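Long-range contact in peptidoglycan-recognition protein LB (Drosophila melanogaster, PDB 7NSY), which hydrolyses the amide link between N-acetylmuramoyl and L-amino acid residues in bacterial peptidoglycan, acting as a zinc-dependent amidase in innate immunity: residues I43-M48 with L152-V157. The protein carries 1 engineered substitution. Sequence-based numbering, arbitrary orientation.
Sequences IHHSYM and LGHRQV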
# COMPACT_ATOMS: atom_id res chain seq x y z
N ILE A 43 2.49 -5.79 -1.62
CA ILE A 43 1.63 -5.75 -0.42
C ILE A 43 2.44 -5.61 0.85
O ILE A 43 3.43 -6.36 1.07
CB ILE A 43 0.79 -7.02 -0.38
CG1 ILE A 43 -0.02 -7.27 -1.65
CG2 ILE A 43 -0.05 -7.06 0.90
CD1 ILE A 43 -0.93 -6.11 -2.07
N HIS A 44 2.12 -4.63 1.66
CA HIS A 44 2.73 -4.29 2.95
C HIS A 44 1.68 -4.35 4.06
O HIS A 44 0.47 -4.27 3.80
CB HIS A 44 3.33 -2.90 2.94
CG HIS A 44 4.35 -2.69 1.89
ND1 HIS A 44 5.68 -3.02 2.10
CD2 HIS A 44 4.29 -2.21 0.62
CE1 HIS A 44 6.37 -2.69 1.04
NE2 HIS A 44 5.55 -2.17 0.11
N HIS A 45 2.19 -4.33 5.30
CA HIS A 45 1.35 -3.95 6.47
C HIS A 45 2.06 -2.88 7.26
O HIS A 45 3.26 -2.65 7.09
CB HIS A 45 0.90 -5.17 7.26
CG HIS A 45 2.03 -5.83 7.98
ND1 HIS A 45 2.44 -5.40 9.22
CD2 HIS A 45 2.84 -6.85 7.63
CE1 HIS A 45 3.48 -6.14 9.62
NE2 HIS A 45 3.74 -7.04 8.66
N SER A 46 1.33 -2.15 8.08
CA SER A 46 1.87 -0.95 8.75
C SER A 46 2.64 -1.34 10.01
O SER A 46 3.50 -0.54 10.39
CB SER A 46 0.80 0.07 8.99
OG SER A 46 -0.19 -0.37 9.89
N TYR A 47 2.31 -2.47 10.64
CA TYR A 47 2.77 -2.85 12.00
C TYR A 47 2.20 -1.86 13.03
O TYR A 47 1.38 -2.29 13.87
CB TYR A 47 4.29 -2.98 12.03
CG TYR A 47 4.83 -3.26 13.41
CD1 TYR A 47 4.52 -4.44 14.06
CD2 TYR A 47 5.61 -2.33 14.08
CE1 TYR A 47 5.00 -4.70 15.34
CE2 TYR A 47 6.09 -2.56 15.36
CZ TYR A 47 5.79 -3.76 15.99
OH TYR A 47 6.28 -4.01 17.24
N MET A 48 2.63 -0.59 12.97
CA MET A 48 2.06 0.57 13.72
C MET A 48 1.88 1.68 12.71
O MET A 48 2.82 1.99 11.97
CB MET A 48 2.99 1.07 14.82
CG MET A 48 3.28 0.03 15.87
SD MET A 48 4.65 0.54 16.96
CE MET A 48 3.93 2.01 17.70
N LEU A 152 3.76 -9.13 -5.48
CA LEU A 152 4.77 -9.55 -4.51
C LEU A 152 4.31 -9.18 -3.11
O LEU A 152 3.59 -8.19 -2.93
CB LEU A 152 6.09 -8.85 -4.78
CG LEU A 152 6.69 -9.04 -6.17
CD1 LEU A 152 7.87 -8.12 -6.36
CD2 LEU A 152 7.06 -10.49 -6.37
N GLY A 153 4.76 -9.91 -2.12
CA GLY A 153 4.68 -9.51 -0.69
C GLY A 153 5.93 -8.74 -0.26
O GLY A 153 7.04 -8.90 -0.82
N HIS A 154 5.81 -7.85 0.74
CA HIS A 154 6.95 -7.07 1.27
C HIS A 154 8.13 -7.98 1.68
O HIS A 154 9.24 -7.55 1.41
CB HIS A 154 6.50 -6.21 2.45
CG HIS A 154 6.13 -6.98 3.67
ND1 HIS A 154 4.91 -7.55 3.85
CD2 HIS A 154 6.92 -7.41 4.68
CE1 HIS A 154 4.93 -8.23 5.03
NE2 HIS A 154 6.18 -8.18 5.51
N ARG A 155 7.85 -9.19 2.15
CA ARG A 155 8.99 -10.05 2.60
C ARG A 155 9.76 -10.54 1.39
O ARG A 155 10.86 -11.07 1.59
CB ARG A 155 8.56 -11.24 3.42
CG ARG A 155 7.95 -12.34 2.57
CD ARG A 155 7.62 -13.55 3.36
NE ARG A 155 8.73 -14.33 3.82
CZ ARG A 155 9.40 -15.22 3.09
NH1 ARG A 155 9.16 -15.35 1.80
NH2 ARG A 155 10.35 -15.94 3.66
N GLN A 156 9.27 -10.42 0.16
CA GLN A 156 10.08 -10.75 -1.02
C GLN A 156 11.06 -9.65 -1.45
O GLN A 156 11.95 -9.96 -2.25
CB GLN A 156 9.15 -11.10 -2.20
CG GLN A 156 8.40 -12.40 -1.98
CD GLN A 156 7.36 -12.63 -3.03
OE1 GLN A 156 6.29 -12.01 -3.04
NE2 GLN A 156 7.66 -13.50 -4.00
N VAL A 157 10.83 -8.41 -1.05
CA VAL A 157 11.57 -7.27 -1.68
C VAL A 157 12.29 -6.40 -0.66
O VAL A 157 13.18 -5.60 -1.06
CB VAL A 157 10.63 -6.41 -2.54
CG1 VAL A 157 10.15 -7.19 -3.74
CG2 VAL A 157 9.52 -5.86 -1.71
O HOH W 1 5.94 -8.86 8.62
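H154 turns its ring edge to the carbonyl of I43 and its face to H45. The two strands run parallel here: I43 N donates to L152 O (2.9 Å), and I43 O in turn accepts H154 N, two residues beyond L152, at 2.8 Å. The imidazole of H154 returns to that same oxygen: with CG lodged between the backbone N and the carbonyl carbon (chi1 68°), ND1 makes a weak, bent hydrogen bond of 3.4 Å to I43 O, which lies at the ring edge, in its plane. H45 comes at this ring with its own edge, CD2 being 3.6 Å from H154 CE1. The pair is an offset edge-to-face contact with the planes at 82°, and one water joins H45 NE2 (2.9 Å) to H154 NE2 (3.2 Å). H44 leaves the other side of its strand from H45, CG anti to the carbonyl carbon (chi1 -57°); its ND1 is 3.3 Å from H154 CB, while its NE2 is hydrogen-bonded to H102 and its ring also meets Y80. H44 and H154 are zinc-binding residues of the enzyme, as is position 162, here the engineered S162. Sheet pairing thus delivers two metal-binding histidines from adjacent parallel segments, and the weak ND1 bond, H45 and the shared water probably help set the turn of the H154 ring.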